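Local structure of aminoglycoside 6-adenylyltransferase (Bacillus subtilis, 2PBE) at residues 14-19 with 61-66; 170-175 with 236-241; 197-202 with 253-258. The protein transfers an adenylyl or guanylyl group from ATP or GTP to the 6-hydroxyl of streptomycin, mediating bacterial resistance to this drug. All coordinates share one frame; numbering follows the deposited sequence.

Interaction 1. Residues 14-19 with 61-66; sequences LDFALN and DQWLEI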
ATOM      1  N   LEU A  14       2.808   3.415 -10.095  1.00 33.70           N
ATOM      2  CA  LEU A  14       1.759   3.546  -9.096  1.00 33.94           C
ATOM      3  C   LEU A  14       1.381   5.020  -8.952  1.00 34.26           C
ATOM      4  O   LEU A  14       0.202   5.387  -8.917  1.00 34.70           O
ATOM      5  CB  LEU A  14       2.279   2.994  -7.765  1.00 34.85           C
ATOM      6  CG  LEU A  14       1.402   2.617  -6.571  1.00 35.65           C
ATOM      7  CD1 LEU A  14       0.947   3.854  -5.833  1.00 36.59           C
ATOM      8  CD2 LEU A  14       0.226   1.773  -7.065  1.00 37.75           C
ATOM      9  N   ASP A  15       2.403   5.865  -8.891  1.00 34.20           N
ATOM     10  CA  ASP A  15       2.199   7.297  -8.737  1.00 34.69           C
ATOM     11  C   ASP A  15       1.436   7.875  -9.921  1.00 31.77           C
ATOM     12  O   ASP A  15       0.564   8.737  -9.765  1.00 31.15           O
ATOM     13  CB  ASP A  15       3.543   7.999  -8.610  1.00 38.82           C
ATOM     14  CG  ASP A  15       3.414   9.373  -8.025  1.00 42.32           C
ATOM     15  OD1 ASP A  15       3.065   9.456  -6.825  1.00 47.34           O
ATOM     16  OD2 ASP A  15       3.656  10.362  -8.760  1.00 43.41           O
ATOM     17  N   PHE A  16       1.758   7.380 -11.103  1.00 29.20           N
ATOM     18  CA  PHE A  16       1.089   7.852 -12.299  1.00 28.13           C
ATOM     19  C   PHE A  16      -0.403   7.585 -12.205  1.00 29.12           C
ATOM     20  O   PHE A  16      -1.224   8.502 -12.342  1.00 31.15           O
ATOM     21  CB  PHE A  16       1.628   7.152 -13.536  1.00 27.30           C
ATOM     22  CG  PHE A  16       0.983   7.619 -14.797  1.00 27.41           C
ATOM     23  CD1 PHE A  16       1.156   8.953 -15.238  1.00 26.96           C
ATOM     24  CD2 PHE A  16       0.172   6.756 -15.540  1.00 26.96           C
ATOM     25  CE1 PHE A  16       0.521   9.434 -16.412  1.00 25.95           C
ATOM     26  CE2 PHE A  16      -0.478   7.210 -16.726  1.00 28.40           C
ATOM     27  CZ  PHE A  16      -0.306   8.547 -17.163  1.00 26.35           C
ATOM     28  N   ALA A  17      -0.743   6.323 -11.960  1.00 28.35           N
ATOM     29  CA  ALA A  17      -2.125   5.890 -11.860  1.00 27.24           C
ATOM     30  C   ALA A  17      -2.902   6.694 -10.829  1.00 27.34           C
ATOM     31  O   ALA A  17      -4.014   7.149 -11.108  1.00 27.50           O
ATOM     32  CB  ALA A  17      -2.180   4.430 -11.514  1.00 26.22           C
ATOM     33  N   LEU A  18      -2.299   6.874  -9.653  1.00 27.43           N
ATOM     34  CA  LEU A  18      -2.915   7.616  -8.561  1.00 27.24           C
ATOM     35  C   LEU A  18      -3.425   8.991  -8.963  1.00 28.27           C
ATOM     36  O   LEU A  18      -4.517   9.399  -8.573  1.00 29.56           O
ATOM     37  CB  LEU A  18      -1.932   7.798  -7.403  1.00 25.32           C
ATOM     38  CG  LEU A  18      -1.699   6.657  -6.406  1.00 25.59           C
ATOM     39  CD1 LEU A  18      -0.558   7.010  -5.465  1.00 24.16           C
ATOM     40  CD2 LEU A  18      -2.964   6.407  -5.615  1.00 23.34           C
ATOM     41  N   ASN A  19      -2.622   9.705  -9.742  1.00 27.83           N
ATOM     42  CA  ASN A  19      -2.989  11.052 -10.147  1.00 27.76           C
ATOM     43  C   ASN A  19      -3.826  11.148 -11.393  1.00 28.90           C
ATOM     44  O   ASN A  19      -4.420  12.191 -11.644  1.00 31.74           O
ATOM     45  CB  ASN A  19      -1.737  11.896 -10.324  1.00 26.86           C
ATOM     46  CG  ASN A  19      -0.892  11.933  -9.083  1.00 24.59           C
ATOM     47  OD1 ASN A  19      -1.407  12.056  -7.975  1.00 23.86           O
ATOM     48  ND2 ASN A  19       0.418  11.846  -9.256  1.00 25.02           N
ATOM     49  N   ASP A  61       1.564  10.367 -27.955  1.00 35.83           N
ATOM     50  CA  ASP A  61       2.468   9.715 -27.014  1.00 35.34           C
ATOM     51  C   ASP A  61       3.241  10.584 -26.028  1.00 35.33           C
ATOM     52  O   ASP A  61       4.213  10.117 -25.442  1.00 35.53           O
ATOM     53  CB  ASP A  61       3.458   8.839 -27.792  1.00 34.94           C
ATOM     54  CG  ASP A  61       2.765   7.842 -28.711  1.00 36.57           C
ATOM     55  OD1 ASP A  61       1.626   7.415 -28.399  1.00 34.87           O
ATOM     56  OD2 ASP A  61       3.370   7.475 -29.745  1.00 36.19           O
ATOM     57  N   GLN A  62       2.812  11.827 -25.833  1.00 35.72           N
ATOM     58  CA  GLN A  62       3.490  12.747 -24.917  1.00 36.48           C
ATOM     59  C   GLN A  62       3.427  12.328 -23.444  1.00 35.96           C
ATOM     60  O   GLN A  62       4.429  12.393 -22.727  1.00 35.89           O
ATOM     61  CB  GLN A  62       2.903  14.158 -25.060  1.00 39.48           C
ATOM     62  CG  GLN A  62       3.555  15.035 -26.124  1.00 42.47           C
ATOM     63  CD  GLN A  62       5.035  15.266 -25.861  1.00 46.26           C
ATOM     64  OE1 GLN A  62       5.423  15.788 -24.812  1.00 47.62           O
ATOM     65  NE2 GLN A  62       5.871  14.884 -26.824  1.00 46.94           N
ATOM     66  N   TRP A  63       2.252  11.891 -22.996  1.00 35.01           N
ATOM     67  CA  TRP A  63       2.077  11.482 -21.607  1.00 34.26           C
ATOM     68  C   TRP A  63       3.063  10.376 -21.180  1.00 33.78           C
ATOM     69  O   TRP A  63       3.291  10.162 -19.982  1.00 33.26           O
ATOM     70  CB  TRP A  63       0.646  11.016 -21.377  1.00 34.46           C
ATOM     71  CG  TRP A  63       0.298   9.853 -22.201  1.00 35.67           C
ATOM     72  CD1 TRP A  63      -0.111   9.867 -23.511  1.00 36.33           C
ATOM     73  CD2 TRP A  63       0.363   8.490 -21.804  1.00 35.33           C
ATOM     74  NE1 TRP A  63      -0.304   8.577 -23.954  1.00 37.13           N
ATOM     75  CE2 TRP A  63      -0.025   7.705 -22.931  1.00 35.48           C
ATOM     76  CE3 TRP A  63       0.710   7.839 -20.599  1.00 34.77           C
ATOM     77  CZ2 TRP A  63      -0.077   6.286 -22.892  1.00 34.65           C
ATOM     78  CZ3 TRP A  63       0.657   6.424 -20.552  1.00 34.61           C
ATOM     79  CH2 TRP A  63       0.265   5.665 -21.703  1.00 33.85           C
ATOM     80  N   LEU A  64       3.628   9.679 -22.163  1.00 32.16           N
ATOM     81  CA  LEU A  64       4.575   8.597 -21.915  1.00 31.47           C
ATOM     82  C   LEU A  64       5.952   9.086 -21.493  1.00 32.33           C
ATOM     83  O   LEU A  64       6.715   8.357 -20.881  1.00 32.45           O
ATOM     84  CB  LEU A  64       4.712   7.741 -23.170  1.00 29.83           C
ATOM     85  CG  LEU A  64       3.575   6.780 -23.528  1.00 27.65           C
ATOM     86  CD1 LEU A  64       3.691   6.362 -24.972  1.00 25.15           C
ATOM     87  CD2 LEU A  64       3.624   5.576 -22.627  1.00 27.38           C
ATOM     88  N   GLU A  65       6.254  10.330 -21.830  1.00 35.24           N
ATOM     89  CA  GLU A  65       7.545  10.944 -21.533  1.00 37.34           C
ATOM     90  C   GLU A  65       7.827  10.949 -20.043  1.00 37.99           C
ATOM     91  O   GLU A  65       8.993  11.029 -19.625  1.00 37.95           O
ATOM     92  CB  GLU A  65       7.557  12.384 -22.077  1.00 39.53           C
ATOM     93  CG  GLU A  65       8.874  12.834 -22.697  1.00 44.38           C
ATOM     94  CD  GLU A  65       9.260  12.021 -23.924  1.00 46.93           C
ATOM     95  OE1 GLU A  65      10.133  11.127 -23.802  1.00 48.71           O
ATOM     96  OE2 GLU A  65       8.685  12.275 -25.006  1.00 46.76           O
ATOM     97  N   ILE A  66       6.764  10.838 -19.251  1.00 38.36           N
ATOM     98  CA  ILE A  66       6.880  10.847 -17.799  1.00 38.95           C
ATOM     99  C   ILE A  66       7.653   9.651 -17.248  1.00 38.13           C
ATOM    100  O   ILE A  66       8.267   9.732 -16.179  1.00 39.04           O
ATOM    101  CB  ILE A  66       5.484  10.899 -17.136  1.00 39.75           C
ATOM    102  CG1 ILE A  66       5.633  11.238 -15.648  1.00 39.54           C
ATOM    103  CG2 ILE A  66       4.757   9.562 -17.342  1.00 40.19           C
ATOM    104  CD1 ILE A  66       4.329  11.437 -14.919  1.00 41.24           C
TER
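The F16 ring and the six-membered ring of W63 lie nearly parallel, at 22°, but they are slid so far past each other that their centroids stand 5.9 Å apart and the rings barely overlap. Touch is therefore limited to the far end of the phenyl group, where F16 CZ comes 3.7 Å from W63 CE3 and F16 CE2 lies 4.1 Å from W63 CZ3. One face of the indole carries its own neighbour L64, whose CG sits 3.7 Å above the plane, displaced toward the rim. F57 and Y92 meet W63 edge-to-face, and F67 does the same with F16, which makes this pair part of a larger aromatic cluster. The setting is the nucleotidyltransferase domain with its mixed sheet. Helix 6-19 packs on strand 23-28 through F16 and A17, while L64 settles on strands 70-74 and 90-96, so F16 and W63 join two elements resting on separate strands of that sheet. F16 can span the gap because its CG is trans to the backbone N (chi1 -179°), which carries the ring out from the helix; the side chains, unlike their ring planes, cross at about a right angle. I66 comes in obliquely beside the phenyl group, its CD1 4.0 Å from F16 CD1. The indole nitrogen is turned to its own loop, where NE1 makes a weak hydrogen bond to N60 O.

Interaction 2. Residues 170-175 with 236-241; sequences KGLARN and NGYQEM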
ATOM      1  N   LYS A 170       6.915  -6.977  27.909  1.00 38.27           N
ATOM      2  CA  LYS A 170       7.532  -8.089  28.636  1.00 40.52           C
ATOM      3  C   LYS A 170       8.960  -8.293  28.176  1.00 41.16           C
ATOM      4  O   LYS A 170       9.819  -8.695  28.959  1.00 42.86           O
ATOM      5  CB  LYS A 170       6.786  -9.397  28.389  1.00 43.54           C
ATOM      6  CG  LYS A 170       5.353  -9.464  28.921  1.00 48.09           C
ATOM      7  CD  LYS A 170       4.901 -10.926  28.889  1.00 52.84           C
ATOM      8  CE  LYS A 170       3.495 -11.096  29.393  1.00 53.04           C
ATOM      9  NZ  LYS A 170       2.458 -10.785  28.351  1.00 55.81           N
ATOM     10  N   GLY A 171       9.201  -8.056  26.891  1.00 40.26           N
ATOM     11  CA  GLY A 171      10.537  -8.206  26.344  1.00 38.47           C
ATOM     12  C   GLY A 171      11.510  -7.220  26.963  1.00 38.11           C
ATOM     13  O   GLY A 171      12.610  -7.590  27.374  1.00 37.65           O
ATOM     14  N   LEU A 172      11.095  -5.963  27.050  1.00 38.73           N
ATOM     15  CA  LEU A 172      11.928  -4.911  27.614  1.00 38.85           C
ATOM     16  C   LEU A 172      12.067  -5.003  29.132  1.00 40.48           C
ATOM     17  O   LEU A 172      13.081  -4.576  29.686  1.00 41.42           O
ATOM     18  CB  LEU A 172      11.365  -3.549  27.236  1.00 38.26           C
ATOM     19  CG  LEU A 172      11.299  -3.203  25.746  1.00 39.71           C
ATOM     20  CD1 LEU A 172      10.628  -1.842  25.575  1.00 39.30           C
ATOM     21  CD2 LEU A 172      12.687  -3.190  25.138  1.00 37.40           C
ATOM     22  N   ALA A 173      11.054  -5.561  29.798  1.00 41.09           N
ATOM     23  CA  ALA A 173      11.082  -5.694  31.253  1.00 41.08           C
ATOM     24  C   ALA A 173      11.914  -6.895  31.690  1.00 42.33           C
ATOM     25  O   ALA A 173      12.468  -6.906  32.785  1.00 41.03           O
ATOM     26  CB  ALA A 173       9.673  -5.814  31.790  1.00 38.69           C
ATOM     27  N   ARG A 174      12.014  -7.891  30.807  1.00 45.10           N
ATOM     28  CA  ARG A 174      12.752  -9.122  31.058  1.00 46.88           C
ATOM     29  C   ARG A 174      14.109  -9.188  30.377  1.00 47.35           C
ATOM     30  O   ARG A 174      14.680 -10.263  30.261  1.00 47.66           O
ATOM     31  CB  ARG A 174      11.926 -10.322  30.593  1.00 49.21           C
ATOM     32  CG  ARG A 174      10.778 -10.700  31.502  1.00 54.41           C
ATOM     33  CD  ARG A 174      10.796 -12.222  31.730  1.00 59.22           C
ATOM     34  NE  ARG A 174       9.881 -12.651  32.793  1.00 62.87           N
ATOM     35  CZ  ARG A 174       9.849 -13.876  33.314  1.00 63.80           C
ATOM     36  NH1 ARG A 174      10.690 -14.804  32.876  1.00 63.71           N
ATOM     37  NH2 ARG A 174       8.997 -14.171  34.292  1.00 64.85           N
ATOM     38  N   ASN A 175      14.619  -8.052  29.906  1.00 48.32           N
ATOM     39  CA  ASN A 175      15.925  -8.014  29.253  1.00 48.96           C
ATOM     40  C   ASN A 175      16.084  -8.853  27.996  1.00 48.62           C
ATOM     41  O   ASN A 175      17.131  -9.451  27.759  1.00 49.40           O
ATOM     42  CB  ASN A 175      17.009  -8.401  30.245  1.00 50.49           C
ATOM     43  CG  ASN A 175      17.501  -7.228  31.006  1.00 53.98           C
ATOM     44  OD1 ASN A 175      18.101  -6.322  30.435  1.00 56.48           O
ATOM     45  ND2 ASN A 175      17.235  -7.201  32.297  1.00 55.06           N
ATOM     46  N   ASN A 236      19.328   2.093  18.902  1.00 56.80           N
ATOM     47  CA  ASN A 236      19.361   0.975  19.849  1.00 56.32           C
ATOM     48  C   ASN A 236      19.414   1.431  21.302  1.00 54.39           C
ATOM     49  O   ASN A 236      19.920   2.522  21.610  1.00 53.47           O
ATOM     50  CB  ASN A 236      20.566   0.083  19.541  1.00 59.50           C
ATOM     51  CG  ASN A 236      21.880   0.741  19.929  1.00 62.20           C
ATOM     52  OD1 ASN A 236      22.241   1.810  19.410  1.00 63.76           O
ATOM     53  ND2 ASN A 236      22.613   0.106  20.862  1.00 62.73           N
ATOM     54  N   GLY A 237      18.857   0.599  22.180  1.00 52.28           N
ATOM     55  CA  GLY A 237      18.833   0.898  23.588  1.00 48.63           C
ATOM     56  C   GLY A 237      17.490   0.543  24.194  1.00 46.30           C
ATOM     57  O   GLY A 237      16.454   0.698  23.556  1.00 45.60           O
ATOM     58  N   TYR A 238      17.509   0.081  25.439  1.00 44.68           N
ATOM     59  CA  TYR A 238      16.280  -0.292  26.106  1.00 43.18           C
ATOM     60  C   TYR A 238      15.304   0.858  26.251  1.00 42.51           C
ATOM     61  O   TYR A 238      14.103   0.677  26.046  1.00 43.67           O
ATOM     62  CB  TYR A 238      16.564  -0.873  27.479  1.00 44.11           C
ATOM     63  CG  TYR A 238      16.867  -2.343  27.451  1.00 45.58           C
ATOM     64  CD1 TYR A 238      18.184  -2.804  27.231  1.00 46.16           C
ATOM     65  CD2 TYR A 238      15.826  -3.296  27.594  1.00 45.20           C
ATOM     66  CE1 TYR A 238      18.472  -4.208  27.142  1.00 46.37           C
ATOM     67  CE2 TYR A 238      16.091  -4.695  27.500  1.00 46.03           C
ATOM     68  CZ  TYR A 238      17.415  -5.139  27.269  1.00 46.07           C
ATOM     69  OH  TYR A 238      17.655  -6.485  27.134  1.00 48.06           O
ATOM     70  N   GLN A 239      15.805   2.034  26.625  1.00 41.01           N
ATOM     71  CA  GLN A 239      14.928   3.193  26.789  1.00 39.31           C
ATOM     72  C   GLN A 239      14.433   3.698  25.449  1.00 37.62           C
ATOM     73  O   GLN A 239      13.316   4.192  25.346  1.00 38.11           O
ATOM     74  CB  GLN A 239      15.636   4.323  27.539  1.00 39.67           C
ATOM     75  CG  GLN A 239      16.267   3.897  28.858  1.00 42.59           C
ATOM     76  CD  GLN A 239      15.395   2.968  29.683  1.00 44.86           C
ATOM     77  OE1 GLN A 239      14.268   3.308  30.042  1.00 44.75           O
ATOM     78  NE2 GLN A 239      15.925   1.791  29.998  1.00 44.24           N
ATOM     79  N   GLU A 240      15.261   3.579  24.425  1.00 36.50           N
ATOM     80  CA  GLU A 240      14.898   4.023  23.079  1.00 35.84           C
ATOM     81  C   GLU A 240      13.758   3.181  22.568  1.00 35.49           C
ATOM     82  O   GLU A 240      12.904   3.641  21.814  1.00 35.17           O
ATOM     83  CB  GLU A 240      16.087   3.877  22.141  1.00 35.78           C
ATOM     84  CG  GLU A 240      17.238   4.803  22.464  1.00 37.57           C
ATOM     85  CD  GLU A 240      16.832   6.265  22.405  1.00 36.85           C
ATOM     86  OE1 GLU A 240      16.249   6.669  21.379  1.00 37.42           O
ATOM     87  OE2 GLU A 240      17.103   7.005  23.378  1.00 36.55           O
HETATM   88  N   MSE A 241      13.766   1.932  22.989  1.00 36.36           N
HETATM   89  CA  MSE A 241      12.731   1.000  22.596  1.00 37.55           C
HETATM   90  C   MSE A 241      11.399   1.353  23.233  1.00 35.02           C
HETATM   91  O   MSE A 241      10.370   1.299  22.558  1.00 34.67           O
HETATM   92  CB  MSE A 241      13.136  -0.418  22.983  1.00 43.72           C
HETATM   93  CG  MSE A 241      13.921  -1.131  21.898  1.00 49.78           C
HETATM   94 SE   MSE A 241      12.885  -1.273  20.229  1.00 61.30          SE
HETATM   95  CE  MSE A 241      11.761  -2.796  20.679  1.00 57.09           C
TER
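L172, N175, Y238 and M241 join two helix ends in the helical part of the enzyme: the last turn of helix 151-173 meets the first turn of helix 238-263. The apolar contacts centre on L172. With CG trans to the carbonyl carbon (chi1 -62°), the leucine directs its two methyls at the opposing turn. CD2 lies 3.5 Å from CB of M241, a selenomethionine, and CD1 is 3.9 Å from the same CB; the two side chains cross at about a right angle. CD2 also reaches Y238 CD2 at 4.0 Å, here with the side chains sliding past each other in opposite directions. Helix 177-204 closes this apolar patch, as A180 touches both L172 and M241, and the selenomethionine continues onto I181 and L184.

The polar groups gather at the tyrosine's outer end. N175, just beyond the helix, crosses the Y238 side chain at about a right angle, with its amide plane turned 71° from the ring. Its OD1 stands 3.4 Å from Y238 CZ, and the phenol OH forms a weak hydrogen bond with I177 N, at the start of the next helix.

Backbone bonds finish the two helix ends. R174 N donates to K170 O as helix 151-173 runs out. G237 holds the N-cap position of the other helix, and its carbonyl O accepts M241 N at 3.0 Å.

Interaction 3. Residues 197-202 with 253-258; sequences AWHIAS and RKYSKA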
ATOM      1  N   ALA A 197      -3.287   3.145   6.863  1.00 32.97           N
ATOM      2  CA  ALA A 197      -3.718   2.902   5.496  1.00 33.18           C
ATOM      3  C   ALA A 197      -5.239   2.935   5.430  1.00 33.60           C
ATOM      4  O   ALA A 197      -5.809   3.487   4.483  1.00 35.66           O
ATOM      5  CB  ALA A 197      -3.193   1.564   5.004  1.00 31.73           C
ATOM      6  N   TRP A 198      -5.887   2.361   6.444  1.00 32.89           N
ATOM      7  CA  TRP A 198      -7.351   2.338   6.486  1.00 32.56           C
ATOM      8  C   TRP A 198      -7.887   3.763   6.589  1.00 32.39           C
ATOM      9  O   TRP A 198      -8.982   4.075   6.108  1.00 32.86           O
ATOM     10  CB  TRP A 198      -7.855   1.525   7.679  1.00 33.39           C
ATOM     11  CG  TRP A 198      -7.832   0.004   7.508  1.00 35.45           C
ATOM     12  CD1 TRP A 198      -7.705  -0.687   6.332  1.00 35.68           C
ATOM     13  CD2 TRP A 198      -8.045  -0.982   8.528  1.00 35.72           C
ATOM     14  NE1 TRP A 198      -7.831  -2.038   6.549  1.00 36.27           N
ATOM     15  CE2 TRP A 198      -8.043  -2.257   7.883  1.00 35.92           C
ATOM     16  CE3 TRP A 198      -8.245  -0.924   9.930  1.00 34.64           C
ATOM     17  CZ2 TRP A 198      -8.233  -3.480   8.591  1.00 35.37           C
ATOM     18  CZ3 TRP A 198      -8.442  -2.139  10.647  1.00 33.49           C
ATOM     19  CH2 TRP A 198      -8.431  -3.403   9.961  1.00 35.97           C
ATOM     20  N   HIS A 199      -7.115   4.628   7.236  1.00 31.73           N
ATOM     21  CA  HIS A 199      -7.511   6.019   7.362  1.00 31.94           C
ATOM     22  C   HIS A 199      -7.430   6.680   5.974  1.00 32.46           C
ATOM     23  O   HIS A 199      -8.341   7.391   5.570  1.00 32.56           O
ATOM     24  CB  HIS A 199      -6.581   6.732   8.345  1.00 31.83           C
ATOM     25  CG  HIS A 199      -6.880   8.186   8.510  1.00 33.91           C
ATOM     26  ND1 HIS A 199      -8.095   8.644   8.966  1.00 35.05           N
ATOM     27  CD2 HIS A 199      -6.128   9.283   8.251  1.00 34.04           C
ATOM     28  CE1 HIS A 199      -8.082   9.967   8.978  1.00 34.90           C
ATOM     29  NE2 HIS A 199      -6.903  10.378   8.548  1.00 34.21           N
ATOM     30  N   ILE A 200      -6.338   6.429   5.254  1.00 32.76           N
ATOM     31  CA  ILE A 200      -6.124   7.016   3.925  1.00 33.09           C
ATOM     32  C   ILE A 200      -7.256   6.498   3.025  1.00 34.00           C
ATOM     33  O   ILE A 200      -7.876   7.244   2.245  1.00 32.66           O
ATOM     34  CB  ILE A 200      -4.711   6.602   3.351  1.00 33.42           C
ATOM     35  CG1 ILE A 200      -3.560   7.181   4.197  1.00 33.19           C
ATOM     36  CG2 ILE A 200      -4.579   7.082   1.928  1.00 31.60           C
ATOM     37  CD1 ILE A 200      -3.549   8.738   4.327  1.00 36.18           C
ATOM     38  N   ALA A 201      -7.529   5.203   3.152  1.00 36.16           N
ATOM     39  CA  ALA A 201      -8.608   4.564   2.389  1.00 40.09           C
ATOM     40  C   ALA A 201      -9.982   5.188   2.676  1.00 43.14           C
ATOM     41  O   ALA A 201     -10.899   5.122   1.852  1.00 44.21           O
ATOM     42  CB  ALA A 201      -8.648   3.111   2.704  1.00 38.78           C
ATOM     43  N   SER A 202     -10.111   5.760   3.868  1.00 46.60           N
ATOM     44  CA  SER A 202     -11.345   6.409   4.277  1.00 48.22           C
ATOM     45  C   SER A 202     -11.494   7.680   3.476  1.00 48.59           C
ATOM     46  O   SER A 202     -12.550   7.909   2.925  1.00 48.49           O
ATOM     47  CB  SER A 202     -11.307   6.717   5.769  1.00 49.33           C
ATOM     48  OG  SER A 202     -12.507   7.341   6.195  1.00 51.62           O
ATOM     49  N   ARG A 253      -3.614   5.313  18.668  1.00 25.74           N
ATOM     50  CA  ARG A 253      -4.825   5.867  19.261  1.00 26.80           C
ATOM     51  C   ARG A 253      -5.385   6.832  18.236  1.00 26.90           C
ATOM     52  O   ARG A 253      -6.543   6.746  17.847  1.00 26.84           O
ATOM     53  CB  ARG A 253      -4.514   6.630  20.560  1.00 25.93           C
ATOM     54  CG  ARG A 253      -4.059   5.738  21.698  1.00 26.32           C
ATOM     55  CD  ARG A 253      -3.588   6.537  22.924  1.00 27.62           C
ATOM     56  NE  ARG A 253      -3.010   5.641  23.927  1.00 26.17           N
ATOM     57  CZ  ARG A 253      -1.764   5.728  24.396  1.00 28.94           C
ATOM     58  NH1 ARG A 253      -0.947   6.677  23.965  1.00 28.13           N
ATOM     59  NH2 ARG A 253      -1.331   4.855  25.306  1.00 30.29           N
ATOM     60  N   LYS A 254      -4.519   7.741  17.809  1.00 26.99           N
ATOM     61  CA  LYS A 254      -4.863   8.759  16.842  1.00 28.47           C
ATOM     62  C   LYS A 254      -5.619   8.191  15.633  1.00 29.25           C
ATOM     63  O   LYS A 254      -6.764   8.568  15.375  1.00 32.06           O
ATOM     64  CB  LYS A 254      -3.589   9.472  16.384  1.00 28.04           C
ATOM     65  CG  LYS A 254      -3.849  10.645  15.451  1.00 29.27           C
ATOM     66  CD  LYS A 254      -2.612  11.504  15.229  1.00 30.19           C
ATOM     67  CE  LYS A 254      -2.912  12.572  14.187  1.00 29.57           C
ATOM     68  NZ  LYS A 254      -1.767  13.462  13.899  1.00 33.62           N
ATOM     69  N   TYR A 255      -5.004   7.257  14.914  1.00 28.57           N
ATOM     70  CA  TYR A 255      -5.646   6.700  13.725  1.00 28.27           C
ATOM     71  C   TYR A 255      -6.801   5.743  13.927  1.00 28.51           C
ATOM     72  O   TYR A 255      -7.709   5.697  13.089  1.00 27.73           O
ATOM     73  CB  TYR A 255      -4.568   6.110  12.822  1.00 27.79           C
ATOM     74  CG  TYR A 255      -3.699   7.241  12.316  1.00 29.62           C
ATOM     75  CD1 TYR A 255      -4.231   8.226  11.431  1.00 28.89           C
ATOM     76  CD2 TYR A 255      -2.387   7.442  12.824  1.00 29.48           C
ATOM     77  CE1 TYR A 255      -3.485   9.393  11.082  1.00 29.11           C
ATOM     78  CE2 TYR A 255      -1.624   8.609  12.479  1.00 30.01           C
ATOM     79  CZ  TYR A 255      -2.185   9.583  11.610  1.00 31.07           C
ATOM     80  OH  TYR A 255      -1.485  10.745  11.308  1.00 32.92           O
ATOM     81  N   SER A 256      -6.784   4.979  15.013  1.00 28.73           N
ATOM     82  CA  SER A 256      -7.884   4.053  15.272  1.00 29.49           C
ATOM     83  C   SER A 256      -9.082   4.878  15.727  1.00 29.85           C
ATOM     84  O   SER A 256     -10.225   4.526  15.436  1.00 30.52           O
ATOM     85  CB  SER A 256      -7.509   3.015  16.332  1.00 27.87           C
ATOM     86  OG  SER A 256      -7.165   3.643  17.551  1.00 32.88           O
ATOM     87  N   LYS A 257      -8.817   5.977  16.439  1.00 29.11           N
ATOM     88  CA  LYS A 257      -9.888   6.869  16.880  1.00 29.93           C
ATOM     89  C   LYS A 257     -10.478   7.534  15.639  1.00 29.52           C
ATOM     90  O   LYS A 257     -11.690   7.612  15.470  1.00 29.89           O
ATOM     91  CB  LYS A 257      -9.356   7.935  17.841  1.00 30.62           C
ATOM     92  CG  LYS A 257      -9.156   7.399  19.245  1.00 33.87           C
ATOM     93  CD  LYS A 257      -8.507   8.398  20.185  1.00 36.80           C
ATOM     94  CE  LYS A 257      -8.264   7.756  21.558  1.00 37.78           C
ATOM     95  NZ  LYS A 257      -7.573   8.668  22.507  1.00 40.07           N
ATOM     96  N   ALA A 258      -9.591   7.988  14.757  1.00 28.86           N
ATOM     97  CA  ALA A 258      -9.997   8.629  13.519  1.00 29.49           C
ATOM     98  C   ALA A 258     -10.847   7.711  12.641  1.00 31.31           C
ATOM     99  O   ALA A 258     -11.884   8.124  12.097  1.00 32.31           O
ATOM    100  CB  ALA A 258      -8.775   9.059  12.767  1.00 27.59           C
TER
HETATM  101  O   HOH W   1     -10.731   7.762   8.824  1.00 25.53           O
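Y255 and A258, three residues apart on helix 238-263, both meet the imidazole of H199 from the same side of its plane, H199 being the one residue of 197-202 that touches 253-258 directly. At the start of the second segment, R253 and K254 send their charged ends to other parts of the chain. R253 makes a salt bridge with D271 through NE and a hydrogen bond with T275 through NH2, whereas K254 pairs with E228. The aliphatic part of K254 still matters here, for its CG lies 4.2 Å above the centre of one face of the Y255 ring.

Y255 meets the histidine with the edge of that ring. H199 CD2 sits near the plane of the phenol, 3.9 Å from Y255 CD1, and the two rings are inclined at 53° with their centroids 5.5 Å apart. The tyrosine's OH is held by E228 on helix 223-230, the same glutamate that pairs with K254, so the hydroxyl is held at its outer end while K254 lies over one face. The two long helices, 177-204 and 238-263, run in the same general direction through the helical region, and H199 bridges them: a chi1 of 178° extends it away from its own backbone N, with the imidazole directed at the neighbouring helix. S256 points away from 197-202, against M195 of helix 177-204, C158 of helix 151-173 and Y267.

A258 ends the walk. Its CB approaches the imidazole obliquely, 3.9 Å from H199 ND1. That nitrogen also binds a water at 2.8 Å, and the same water bonds weakly to S202 OG and donates a weak, long bond to A258 O, linking the two helices through solvent.

From the N terminus, interaction 1 comes first, closing a loop of 41 residues between helix 6-19 and the segment leading into strand 70-74, within the sheet-bearing part. Interactions 2 and 3 cross, for the chain passes 170-175, then 197-202, then 236-241, then 253-258. Both use helix 238-263, interaction 2 closing over 60 residues to tie its start to helix 151-173 and interaction 3 over 50 to tie a later turn to helix 177-204, the centres of interactions 2 and 3 being about 28 Å apart. Interactions 1 and 2 lie on opposite sides of the chain's centre, their centres about 46 Å apart; the nearest atoms of interactions 1 and 3 are about 8 Å apart.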